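Local coordinates for NK CELL activating receptor (Homo sapiens, PDB 1HKF), which triggers cytotoxicity in activated natural killer cells and may contribute to their lysis of tumour cells, here represented by its extracellular V-type immunoglobulin domain, at residues Cys32-Thr37 / Ile75-Asp80; Gly45-Lys48 / Val54-Arg57; Thr70-Ile75 / Asp90-Asp95; Cys101-Pro106 / Ser110-Val115. All coordinates share one frame; numbering follows the deposited sequence.

Overall arrangement
The chain folds as a V-set immunoglobulin sandwich. From the N terminus, strand 28-33 runs into the loop whose Tyr-34 later meets the end of strand 73-78, so interaction 1 closes a wide loop. Interaction 2, the disulfide-pinned hairpin of strands 43-49 and 54-61, lies wholly within it. Interaction 3 starts on strand 73-78, sharing Ile-75 with interaction 1, and ends in the 90-95 loop; these two contacts cross along the chain and sit on opposite sides of the domain centre. Interaction 4 follows, a hairpin beside strand 43-49 in the same sheet as interaction 2. The Cys-32 to Cys-101 disulfide ties interactions 1 and 4 together.

Interaction 1 of 4, residues Cys32-Thr37 / Ile75-Asp80; sequences CQYPPT and IWDDPD
At the loop end of the V-set immunoglobulin sandwich, where the chain leaves the second strand (28-33), Tyr-34 reaches out to Asp-77 and Pro-79 on strand 73-78 and the turn after it. The two backbones stay well apart, and one long side chain spans the gap. Tyr-34 has its CG lodged between the backbone N and the carbonyl carbon (chi1 55°), and from there the ring heads straight for the partner segment. Its hydroxyl OH donates to Asp-77 OD1 at 2.6 Å. The acceptor uses its syn lone pair and lies in the plane of the phenol ring, at the edge, while the carboxylate plane is turned 66° from the ring. Asp-77 meets it with CG anti to its own backbone N (chi1 174°).

The other carboxylate oxygen, OD2, is held by a salt bridge to Lys-44 and a hydrogen bond from Tyr-41. Two hydroxyls and an ammonium thus grip this buried acid, which would probably keep it ionised; Lys-44 also makes a cation-pi contact with the Tyr-34 ring. Asp-78 salt-bridges through OD1 to Arg-65; the same OD1 takes the Asp-80 backbone N at 3.0 Å in an Asx turn that folds the chain over. Within this turn Pro-79 lies beside the Tyr-34 hydroxyl, with its CA 3.3 Å and its ring CG 3.6 Å from Tyr-34 OH.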
loop_
_atom_site.group_PDB
_atom_site.type_symbol
_atom_site.label_atom_id
_atom_site.label_comp_id
_atom_site.label_asym_id
_atom_site.label_seq_id
_atom_site.Cartn_x
_atom_site.Cartn_y
_atom_site.Cartn_z
ATOM N N CYS A 32 -2.881 10.132 4.914
ATOM C CA CYS A 32 -3.183 11.571 4.892
ATOM C C CYS A 32 -2.982 12.084 6.302
ATOM O O CYS A 32 -3.667 11.642 7.246
ATOM C CB CYS A 32 -4.609 11.828 4.380
ATOM S SG CYS A 32 -4.747 11.666 2.526
ATOM N N GLN A 33 -2.010 12.963 6.486
ATOM C CA GLN A 33 -1.775 13.475 7.821
ATOM C C GLN A 33 -2.559 14.765 8.086
ATOM O O GLN A 33 -3.105 15.362 7.166
ATOM C CB GLN A 33 -0.304 13.670 8.059
ATOM C CG GLN A 33 0.312 14.695 7.217
ATOM C CD GLN A 33 1.787 14.868 7.590
ATOM O OE1 GLN A 33 2.345 14.054 8.344
ATOM N NE2 GLN A 33 2.426 15.925 7.068
ATOM N N TYR A 34 -2.632 15.192 9.348
ATOM C CA TYR A 34 -3.427 16.396 9.701
ATOM C C TYR A 34 -3.028 16.908 11.067
ATOM O O TYR A 34 -2.526 16.133 11.886
ATOM C CB TYR A 34 -4.933 16.080 9.669
ATOM C CG TYR A 34 -5.333 14.906 10.539
ATOM C CD1 TYR A 34 -5.471 15.054 11.914
ATOM C CD2 TYR A 34 -5.528 13.613 9.980
ATOM C CE1 TYR A 34 -5.779 13.974 12.730
ATOM C CE2 TYR A 34 -5.843 12.524 10.780
ATOM C CZ TYR A 34 -5.971 12.709 12.158
ATOM O OH TYR A 34 -6.375 11.671 12.957
ATOM N N PRO A 35 -3.181 18.241 11.315
ATOM C CA PRO A 35 -2.817 18.825 12.612
ATOM C C PRO A 35 -3.883 18.553 13.704
ATOM O O PRO A 35 -5.047 18.283 13.400
ATOM C CB PRO A 35 -2.626 20.316 12.280
ATOM C CG PRO A 35 -3.723 20.555 11.290
ATOM C CD PRO A 35 -3.713 19.273 10.408
ATOM N N PRO A 36 -3.494 18.638 14.979
ATOM C CA PRO A 36 -4.364 18.398 16.146
ATOM C C PRO A 36 -5.560 19.327 16.352
ATOM O O PRO A 36 -5.442 20.546 16.152
ATOM C CB PRO A 36 -3.412 18.517 17.324
ATOM C CG PRO A 36 -2.052 18.459 16.741
ATOM C CD PRO A 36 -2.182 19.126 15.417
ATOM N N THR A 37 -6.714 18.767 16.719
ATOM C CA THR A 37 -7.879 19.609 17.042
ATOM C C THR A 37 -8.390 19.315 18.458
ATOM O O THR A 37 -9.588 19.298 18.712
ATOM C CB THR A 37 -9.044 19.403 16.096
ATOM O OG1 THR A 37 -9.423 18.022 16.078
ATOM C CG2 THR A 37 -8.679 19.875 14.747
ATOM N N ILE A 75 -10.499 2.364 6.464
ATOM C CA ILE A 75 -9.694 3.463 6.955
ATOM C C ILE A 75 -9.287 3.133 8.376
ATOM O O ILE A 75 -10.045 2.570 9.120
ATOM C CB ILE A 75 -10.472 4.851 6.985
ATOM C CG1 ILE A 75 -10.558 5.452 5.588
ATOM C CG2 ILE A 75 -9.750 5.880 7.906
ATOM C CD1 ILE A 75 -11.498 6.665 5.483
ATOM N N TRP A 76 -8.063 3.438 8.740
ATOM C CA TRP A 76 -7.731 3.274 10.106
ATOM C C TRP A 76 -7.283 4.694 10.442
ATOM O O TRP A 76 -6.345 5.207 9.812
ATOM C CB TRP A 76 -6.565 2.314 10.351
ATOM C CG TRP A 76 -6.159 2.356 11.796
ATOM C CD1 TRP A 76 -5.083 2.996 12.321
ATOM C CD2 TRP A 76 -6.861 1.770 12.908
ATOM N NE1 TRP A 76 -5.057 2.846 13.700
ATOM C CE2 TRP A 76 -6.138 2.091 14.077
ATOM C CE3 TRP A 76 -8.027 0.995 13.022
ATOM C CZ2 TRP A 76 -6.533 1.658 15.346
ATOM C CZ3 TRP A 76 -8.424 0.557 14.292
ATOM C CH2 TRP A 76 -7.673 0.890 15.430
ATOM N N ASP A 77 -7.947 5.326 11.410
ATOM C CA ASP A 77 -7.554 6.685 11.803
ATOM C C ASP A 77 -7.207 6.782 13.259
ATOM O O ASP A 77 -7.969 6.360 14.131
ATOM C CB ASP A 77 -8.669 7.661 11.490
ATOM C CG ASP A 77 -8.378 9.050 12.002
ATOM O OD1 ASP A 77 -7.216 9.466 11.862
ATOM O OD2 ASP A 77 -9.322 9.707 12.532
ATOM N N ASP A 78 -6.047 7.335 13.548
ATOM C CA ASP A 78 -5.688 7.499 14.930
ATOM C C ASP A 78 -5.121 8.895 15.149
ATOM O O ASP A 78 -3.975 9.148 14.803
ATOM C CB ASP A 78 -4.653 6.468 15.400
ATOM C CG ASP A 78 -4.303 6.647 16.902
ATOM O OD1 ASP A 78 -4.905 7.546 17.572
ATOM O OD2 ASP A 78 -3.438 5.910 17.418
ATOM N N PRO A 79 -5.912 9.808 15.788
ATOM C CA PRO A 79 -5.512 11.193 16.075
ATOM C C PRO A 79 -4.224 11.309 16.847
ATOM O O PRO A 79 -3.477 12.259 16.659
ATOM C CB PRO A 79 -6.701 11.743 16.846
ATOM C CG PRO A 79 -7.819 11.075 16.214
ATOM C CD PRO A 79 -7.333 9.622 16.114
ATOM N N ASP A 80 -3.949 10.355 17.725
ATOM C CA ASP A 80 -2.704 10.383 18.487
ATOM C C ASP A 80 -1.531 10.250 17.560
ATOM O O ASP A 80 -0.433 10.686 17.911
ATOM C CB ASP A 80 -2.614 9.222 19.470
ATOM C CG ASP A 80 -3.662 9.298 20.577
ATOM O OD1 ASP A 80 -4.036 10.438 20.974
ATOM O OD2 ASP A 80 -4.086 8.210 21.055
#

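Interaction 2 of 4, residues Gly45-Lys48 / Val54-Arg57; sequences GWCK and VCIR
Cys-47 reaches across to Cys-55, and the pair is joined by a disulfide, SG to SG 2.1 Å, with a relaxed chi3 of 91°. The link runs diagonally: in the antiparallel pairing Cys-47 faces Arg-57 as a non-hydrogen-bonded pair, and its sulfur instead finds the cysteine two residues earlier. The torsions differ at the two ends, SG sitting between backbone N and carbonyl carbon in Cys-47 (chi1 59°) but anti to the backbone N in Cys-55 (chi1 -163°).

Between the two cysteines, spanned by the disulfide, Lys-48 and Ile-56 form a hydrogen-bonded pair. Ile-56 N donates to Lys-48 O at 3.0 Å; the return bond, Lys-48 N to Ile-56 O at 2.9 Å, is less certain because that oxygen is crowded in the model. Cys-55 CA adds a CH...O contact to Lys-48 O at 3.5 Å. On the same face as Cys-47, the bend at chi2 sets Arg-57 CD 3.8 Å from Trp-46 O, while its NH1 bonds to Thr-60 OG1. Lys-48 leans the other way, its NZ going to Ser-96 O. Trp-46 points into the core, packing on Cys-101 and meeting the Tyr-99 ring. With that core tryptophan, these segments are the third strand of a V-set immunoglobulin domain and its hairpin partner, stapled here by a second disulfide.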
loop_
_atom_site.group_PDB
_atom_site.type_symbol
_atom_site.label_atom_id
_atom_site.label_comp_id
_atom_site.label_asym_id
_atom_site.label_seq_id
_atom_site.Cartn_x
_atom_site.Cartn_y
_atom_site.Cartn_z
ATOM N N GLY A 45 -12.660 10.860 5.387
ATOM C CA GLY A 45 -13.369 10.183 4.298
ATOM C C GLY A 45 -12.465 10.027 3.095
ATOM O O GLY A 45 -11.459 10.733 2.962
ATOM N N TRP A 46 -12.825 9.087 2.234
ATOM C CA TRP A 46 -12.102 8.806 0.987
ATOM C C TRP A 46 -13.206 8.769 -0.066
ATOM O O TRP A 46 -14.208 8.073 0.105
ATOM C CB TRP A 46 -11.414 7.437 1.046
ATOM C CG TRP A 46 -10.639 6.999 -0.234
ATOM C CD1 TRP A 46 -10.918 5.891 -1.022
ATOM C CD2 TRP A 46 -9.409 7.553 -0.753
ATOM N NE1 TRP A 46 -9.937 5.722 -1.976
ATOM C CE2 TRP A 46 -9.000 6.720 -1.842
ATOM C CE3 TRP A 46 -8.606 8.670 -0.402
ATOM C CZ2 TRP A 46 -7.827 6.963 -2.582
ATOM C CZ3 TRP A 46 -7.448 8.918 -1.128
ATOM C CH2 TRP A 46 -7.060 8.050 -2.224
ATOM N N CYS A 47 -13.056 9.533 -1.146
ATOM C CA CYS A 47 -14.109 9.503 -2.148
ATOM C C CYS A 47 -13.504 9.617 -3.528
ATOM O O CYS A 47 -12.392 10.084 -3.697
ATOM C CB CYS A 47 -15.113 10.644 -1.900
ATOM S SG CYS A 47 -14.242 12.226 -1.951
ATOM N N LYS A 48 -14.265 9.194 -4.522
ATOM C CA LYS A 48 -13.806 9.221 -5.891
ATOM C C LYS A 48 -14.500 10.310 -6.701
ATOM O O LYS A 48 -15.720 10.377 -6.692
ATOM C CB LYS A 48 -14.076 7.863 -6.559
ATOM C CG LYS A 48 -13.407 7.784 -7.890
ATOM C CD LYS A 48 -13.451 6.406 -8.507
ATOM C CE LYS A 48 -12.531 6.404 -9.717
ATOM N NZ LYS A 48 -12.956 5.441 -10.756
ATOM N N VAL A 54 -18.573 16.710 -7.732
ATOM C CA VAL A 54 -19.152 15.514 -7.088
ATOM C C VAL A 54 -18.053 14.506 -6.790
ATOM O O VAL A 54 -17.364 14.046 -7.687
ATOM C CB VAL A 54 -20.187 14.853 -7.988
ATOM C CG1 VAL A 54 -20.889 13.707 -7.285
ATOM C CG2 VAL A 54 -21.213 15.867 -8.471
ATOM N N CYS A 55 -17.915 14.163 -5.509
ATOM C CA CYS A 55 -16.938 13.185 -5.054
ATOM C C CYS A 55 -17.777 12.211 -4.246
ATOM O O CYS A 55 -18.269 12.555 -3.165
ATOM C CB CYS A 55 -15.866 13.831 -4.161
ATOM S SG CYS A 55 -14.338 12.798 -3.935
ATOM N N ILE A 56 -17.943 11.005 -4.776
ATOM C CA ILE A 56 -18.717 9.929 -4.156
ATOM C C ILE A 56 -17.967 9.259 -2.988
ATOM O O ILE A 56 -16.838 8.749 -3.155
ATOM C CB ILE A 56 -19.011 8.902 -5.218
ATOM C CG1 ILE A 56 -19.787 9.603 -6.338
ATOM C CG2 ILE A 56 -19.697 7.679 -4.604
ATOM C CD1 ILE A 56 -20.610 8.680 -7.169
ATOM N N ARG A 57 -18.594 9.251 -1.815
ATOM C CA ARG A 57 -17.972 8.696 -0.611
ATOM C C ARG A 57 -17.822 7.205 -0.704
ATOM O O ARG A 57 -18.798 6.519 -0.924
ATOM C CB ARG A 57 -18.805 9.008 0.623
ATOM C CG ARG A 57 -18.121 8.648 1.940
ATOM C CD ARG A 57 -16.936 9.582 2.205
ATOM N NE ARG A 57 -17.374 10.973 2.402
ATOM C CZ ARG A 57 -18.000 11.402 3.504
ATOM N NH1 ARG A 57 -18.256 10.563 4.507
ATOM N NH2 ARG A 57 -18.375 12.675 3.611
#

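Interaction 3 of 4, residues Thr70-Ile75 / Asp90-Asp95; sequences TSRFTI and DLREED
Arg-72 grips Asp-95 in the salt bridge that closes one end of V-set immunoglobulin domains, joining the turn that leads into strand 73-78 to the turn before strand 97-104. The arginine leaves its backbone with CG anti to the carbonyl carbon, runs extended through chi2, and then bends at an unusual chi3 of 32°. That kink brings the guanidinium edge-on to the carboxylate, the two planes only 18° apart and the side chains approaching from opposite directions. NH1 donates to Asp-95 OD1 at 3.2 Å, meeting it on the syn side; NH2 pairs with OD2, at a modelled distance too short to trust in detail. NE is taken up by Thr-89 O.

Arg-92 lies over one face of this guanidinium. Folded at chi2 and chi3, it curls back so that the two flat groups stack, centres 3.6 Å apart and planes at 20°, with its NE above the middle of the Arg-72 group. The opposite face has Phe-73 CE1 toward its rim. The stacked charges are probably offset by their acids: Arg-72 has Asp-95, and Arg-92 NH1 is bridged to Asp-90 OD2 at 2.8 Å. Nearby, the backbone O of Asp-95 bonds Tyr-99 OH, the tyrosine corner of the fold. Asp-95 OD2 has a further partner in the backbone N of Arg-92, which comes to it from above the carboxylate plane, at 2.8 Å.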
loop_
_atom_site.group_PDB
_atom_site.type_symbol
_atom_site.label_atom_id
_atom_site.label_comp_id
_atom_site.label_asym_id
_atom_site.label_seq_id
_atom_site.Cartn_x
_atom_site.Cartn_y
_atom_site.Cartn_z
ATOM N N THR A 70 -16.531 -1.494 4.987
ATOM C CA THR A 70 -17.273 -1.193 3.728
ATOM C C THR A 70 -16.609 -1.774 2.455
ATOM O O THR A 70 -16.112 -1.070 1.575
ATOM C CB THR A 70 -17.670 0.367 3.507
ATOM O OG1 THR A 70 -16.585 1.108 2.939
ATOM C CG2 THR A 70 -18.116 1.017 4.827
ATOM N N SER A 71 -16.626 -3.101 2.384
ATOM C CA SER A 71 -16.085 -3.829 1.250
ATOM C C SER A 71 -14.587 -3.684 1.122
ATOM O O SER A 71 -13.841 -3.754 2.107
ATOM C CB SER A 71 -16.758 -3.352 -0.041
ATOM O OG SER A 71 -16.082 -3.867 -1.179
ATOM N N ARG A 72 -14.183 -3.517 -0.107
ATOM C CA ARG A 72 -12.747 -3.436 -0.422
ATOM C C ARG A 72 -12.014 -2.241 0.208
ATOM O O ARG A 72 -10.772 -2.188 0.198
ATOM C CB ARG A 72 -12.576 -3.451 -1.939
ATOM C CG ARG A 72 -13.480 -4.407 -2.697
ATOM C CD ARG A 72 -13.528 -4.095 -4.192
ATOM N NE ARG A 72 -12.271 -3.543 -4.688
ATOM C CZ ARG A 72 -12.161 -2.533 -5.523
ATOM N NH1 ARG A 72 -13.245 -1.926 -5.984
ATOM N NH2 ARG A 72 -10.947 -2.120 -5.907
ATOM N N PHE A 73 -12.759 -1.275 0.736
ATOM C CA PHE A 73 -12.161 -0.053 1.296
ATOM C C PHE A 73 -12.218 0.082 2.796
ATOM O O PHE A 73 -13.258 -0.174 3.396
ATOM C CB PHE A 73 -12.832 1.189 0.724
ATOM C CG PHE A 73 -13.297 1.064 -0.690
ATOM C CD1 PHE A 73 -12.399 1.266 -1.717
ATOM C CD2 PHE A 73 -14.611 0.737 -1.005
ATOM C CE1 PHE A 73 -12.804 1.143 -3.050
ATOM C CE2 PHE A 73 -15.021 0.612 -2.326
ATOM C CZ PHE A 73 -14.131 0.810 -3.348
ATOM N N THR A 74 -11.124 0.496 3.421
ATOM C CA THR A 74 -11.177 0.687 4.863
ATOM C C THR A 74 -10.320 1.861 5.244
ATOM O O THR A 74 -9.528 2.293 4.442
ATOM C CB THR A 74 -10.645 -0.520 5.616
ATOM O OG1 THR A 74 -9.256 -0.690 5.295
ATOM C CG2 THR A 74 -11.433 -1.767 5.192
ATOM N N ILE A 75 -10.499 2.364 6.464
ATOM C CA ILE A 75 -9.694 3.463 6.955
ATOM C C ILE A 75 -9.287 3.133 8.376
ATOM O O ILE A 75 -10.045 2.570 9.120
ATOM C CB ILE A 75 -10.472 4.851 6.985
ATOM C CG1 ILE A 75 -10.558 5.452 5.588
ATOM C CG2 ILE A 75 -9.750 5.880 7.906
ATOM C CD1 ILE A 75 -11.498 6.665 5.483
ATOM N N ASP A 90 -7.606 -5.422 -3.691
ATOM C CA ASP A 90 -8.035 -6.001 -4.945
ATOM C C ASP A 90 -8.270 -4.974 -6.048
ATOM O O ASP A 90 -9.343 -4.946 -6.668
ATOM C CB ASP A 90 -9.341 -6.772 -4.722
ATOM C CG ASP A 90 -9.665 -7.674 -5.901
ATOM O OD1 ASP A 90 -8.685 -8.301 -6.435
ATOM O OD2 ASP A 90 -10.867 -7.733 -6.306
ATOM N N LEU A 91 -7.288 -4.118 -6.302
ATOM C CA LEU A 91 -7.475 -3.092 -7.334
ATOM C C LEU A 91 -7.841 -3.702 -8.692
ATOM O O LEU A 91 -7.326 -4.760 -9.061
ATOM C CB LEU A 91 -6.207 -2.231 -7.498
ATOM C CG LEU A 91 -5.840 -1.443 -6.222
ATOM C CD1 LEU A 91 -4.414 -0.842 -6.265
ATOM C CD2 LEU A 91 -6.932 -0.382 -6.014
ATOM N N ARG A 92 -8.750 -3.009 -9.383
ATOM C CA ARG A 92 -9.203 -3.305 -10.730
ATOM C C ARG A 92 -8.954 -2.048 -11.574
ATOM O O ARG A 92 -8.930 -0.899 -11.059
ATOM C CB ARG A 92 -10.704 -3.613 -10.782
ATOM C CG ARG A 92 -11.010 -4.965 -10.262
ATOM C CD ARG A 92 -11.196 -4.882 -8.767
ATOM N NE ARG A 92 -12.528 -4.384 -8.485
ATOM C CZ ARG A 92 -13.408 -5.057 -7.766
ATOM N NH1 ARG A 92 -13.069 -6.240 -7.257
ATOM N NH2 ARG A 92 -14.622 -4.555 -7.593
ATOM N N GLU A 93 -8.829 -2.262 -12.873
ATOM C CA GLU A 93 -8.596 -1.196 -13.836
ATOM C C GLU A 93 -9.581 -0.029 -13.651
ATOM O O GLU A 93 -9.179 1.139 -13.752
ATOM C CB GLU A 93 -8.715 -1.780 -15.248
ATOM C CG GLU A 93 -8.435 -0.810 -16.412
ATOM C CD GLU A 93 -8.855 -1.397 -17.785
ATOM O OE1 GLU A 93 -9.909 -0.962 -18.359
ATOM O OE2 GLU A 93 -8.131 -2.295 -18.262
ATOM N N GLU A 94 -10.841 -0.368 -13.359
ATOM C CA GLU A 94 -11.928 0.565 -13.173
ATOM C C GLU A 94 -11.797 1.435 -11.946
ATOM O O GLU A 94 -12.582 2.373 -11.781
ATOM C CB GLU A 94 -13.260 -0.155 -13.059
ATOM C CG GLU A 94 -13.760 -0.771 -14.339
ATOM C CD GLU A 94 -13.055 -2.076 -14.672
ATOM O OE1 GLU A 94 -12.303 -2.592 -13.797
ATOM O OE2 GLU A 94 -13.276 -2.582 -15.815
ATOM N N ASP A 95 -10.850 1.114 -11.075
ATOM C CA ASP A 95 -10.650 1.937 -9.908
ATOM C C ASP A 95 -9.837 3.172 -10.288
ATOM O O ASP A 95 -9.703 4.105 -9.492
ATOM C CB ASP A 95 -9.897 1.180 -8.805
ATOM C CG ASP A 95 -10.713 0.047 -8.214
ATOM O OD1 ASP A 95 -11.968 0.196 -8.065
ATOM O OD2 ASP A 95 -10.071 -0.981 -7.884
#

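Interaction 4 of 4, residues Cys101-Pro106 / Ser110-Val115; sequences CRIYRP and SVSKSV
Arg-105 lays its whole length along Ser-110 and Ser-112. Its CB starts 3.6 Å from Ser-110 O, the oxygen that also accepts the Arg-105 backbone N at 2.8 Å. CG and CD, on a chain extended as far as NE, run past Ser-110 OG. NE then meets Ser-112 CB at 3.5 Å, and the guanidinium spreads with one face over that CB. At the group's edge NH1 points to Ser-110 OG, a bond modelled too short to be exact, and to a water that in turn donates to Val-111 O. NH2 ends against Ser-112 CA. This is the loop end of the hairpin made by the last two strands of the V-set immunoglobulin sandwich, in the loop that corresponds to an antibody's third hypervariable loop. The chain turns a corner at Ser-112, whose N bonds Ile-103 O at 2.9 Å and whose OG goes to Glu-42.

Tyr-104 and Val-111 lie side by side on one face, CE1 to CG2 3.8 Å. On the other, inner face Ile-103 CD1 rests on Lys-113 CB. Farther along, Cys-101 and Val-115 exchange two backbone bonds, and Cys-101 SG, disulfide-linked to Cys-32, packs 3.8 Å from Val-115 CB.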
loop_
_atom_site.group_PDB
_atom_site.type_symbol
_atom_site.label_atom_id
_atom_site.label_comp_id
_atom_site.label_asym_id
_atom_site.label_seq_id
_atom_site.Cartn_x
_atom_site.Cartn_y
_atom_site.Cartn_z
ATOM N N CYS A 101 -8.758 12.352 -0.171
ATOM C CA CYS A 101 -8.947 11.931 1.189
ATOM C C CYS A 101 -9.413 13.312 1.801
ATOM O O CYS A 101 -8.828 14.359 1.515
ATOM C CB CYS A 101 -7.656 11.405 1.806
ATOM S SG CYS A 101 -6.422 12.679 1.968
ATOM N N ARG A 102 -10.540 13.307 2.519
ATOM C CA ARG A 102 -11.080 14.523 3.116
ATOM C C ARG A 102 -11.252 14.415 4.630
ATOM O O ARG A 102 -11.432 13.332 5.168
ATOM C CB ARG A 102 -12.399 14.873 2.463
ATOM C CG ARG A 102 -12.228 15.435 1.090
ATOM C CD ARG A 102 -13.555 15.629 0.389
ATOM N NE ARG A 102 -13.336 16.364 -0.846
ATOM C CZ ARG A 102 -14.269 16.568 -1.766
ATOM N NH1 ARG A 102 -15.495 16.085 -1.595
ATOM N NH2 ARG A 102 -13.969 17.265 -2.858
ATOM N N ILE A 103 -11.157 15.547 5.309
ATOM C CA ILE A 103 -11.264 15.646 6.769
ATOM C C ILE A 103 -12.344 16.721 6.997
ATOM O O ILE A 103 -12.211 17.846 6.506
ATOM C CB ILE A 103 -9.925 16.098 7.351
ATOM C CG1 ILE A 103 -8.828 15.173 6.851
ATOM C CG2 ILE A 103 -9.990 16.131 8.833
ATOM C CD1 ILE A 103 -7.452 15.477 7.396
ATOM N N TYR A 104 -13.401 16.326 7.706
ATOM C CA TYR A 104 -14.624 17.113 7.965
ATOM C C TYR A 104 -14.739 17.653 9.399
ATOM O O TYR A 104 -14.509 16.928 10.379
ATOM C CB TYR A 104 -15.850 16.248 7.679
ATOM C CG TYR A 104 -15.847 15.638 6.307
ATOM C CD1 TYR A 104 -16.337 16.355 5.215
ATOM C CD2 TYR A 104 -15.330 14.345 6.085
ATOM C CE1 TYR A 104 -16.314 15.812 3.933
ATOM C CE2 TYR A 104 -15.291 13.785 4.803
ATOM C CZ TYR A 104 -15.783 14.528 3.732
ATOM O OH TYR A 104 -15.730 14.004 2.463
ATOM N N ARG A 105 -15.109 18.922 9.519
ATOM C CA ARG A 105 -15.260 19.597 10.822
ATOM C C ARG A 105 -16.577 19.188 11.532
ATOM O O ARG A 105 -17.599 18.952 10.871
ATOM C CB ARG A 105 -15.138 21.145 10.643
ATOM C CG ARG A 105 -13.780 21.655 10.125
ATOM C CD ARG A 105 -13.590 23.148 10.398
ATOM N NE ARG A 105 -12.448 23.738 9.681
ATOM C CZ ARG A 105 -12.481 24.132 8.409
ATOM N NH1 ARG A 105 -13.603 24.013 7.704
ATOM N NH2 ARG A 105 -11.403 24.642 7.844
ATOM N N PRO A 106 -16.521 19.116 12.865
ATOM C CA PRO A 106 -17.736 18.704 13.607
ATOM C C PRO A 106 -18.888 19.607 13.375
ATOM O O PRO A 106 -19.973 19.263 12.903
ATOM C CB PRO A 106 -17.259 18.677 15.060
ATOM C CG PRO A 106 -15.800 18.379 14.970
ATOM C CD PRO A 106 -15.291 19.149 13.783
ATOM N N SER A 110 -17.705 20.983 7.206
ATOM C CA SER A 110 -16.939 21.663 6.183
ATOM C C SER A 110 -15.585 20.962 6.120
ATOM O O SER A 110 -15.124 20.382 7.105
ATOM C CB SER A 110 -16.749 23.150 6.543
ATOM O OG SER A 110 -15.929 23.315 7.699
ATOM N N VAL A 111 -14.914 21.062 4.984
ATOM C CA VAL A 111 -13.655 20.384 4.818
ATOM C C VAL A 111 -12.498 21.214 5.264
ATOM O O VAL A 111 -12.266 22.299 4.721
ATOM C CB VAL A 111 -13.490 19.980 3.341
ATOM C CG1 VAL A 111 -12.119 19.310 3.100
ATOM C CG2 VAL A 111 -14.640 19.048 2.945
ATOM N N SER A 112 -11.743 20.713 6.238
ATOM C CA SER A 112 -10.594 21.444 6.749
ATOM C C SER A 112 -9.293 21.086 6.068
ATOM O O SER A 112 -8.285 21.799 6.192
ATOM C CB SER A 112 -10.447 21.197 8.239
ATOM O OG SER A 112 -10.166 19.851 8.525
ATOM N N LYS A 113 -9.276 19.946 5.390
ATOM C CA LYS A 113 -8.092 19.520 4.662
ATOM C C LYS A 113 -8.534 18.455 3.683
ATOM O O LYS A 113 -9.441 17.659 3.948
ATOM C CB LYS A 113 -7.018 18.998 5.601
ATOM C CG LYS A 113 -5.697 18.491 4.911
ATOM C CD LYS A 113 -4.504 18.895 5.767
ATOM C CE LYS A 113 -3.301 17.952 5.684
ATOM N NZ LYS A 113 -3.035 17.532 4.295
ATOM N N SER A 114 -7.946 18.499 2.503
ATOM C CA SER A 114 -8.270 17.543 1.474
ATOM C C SER A 114 -7.064 17.436 0.555
ATOM O O SER A 114 -6.370 18.441 0.309
ATOM C CB SER A 114 -9.476 18.012 0.720
ATOM O OG SER A 114 -9.118 19.171 0.025
ATOM N N VAL A 115 -6.783 16.217 0.077
ATOM C CA VAL A 115 -5.661 15.970 -0.827
ATOM C C VAL A 115 -6.228 15.199 -2.007
ATOM O O VAL A 115 -6.979 14.236 -1.833
ATOM C CB VAL A 115 -4.538 15.162 -0.136
ATOM C CG1 VAL A 115 -3.350 14.976 -1.085
ATOM C CG2 VAL A 115 -4.070 15.906 1.125
HETATM O O HOH W 1 -13.372 25.173 4.640
#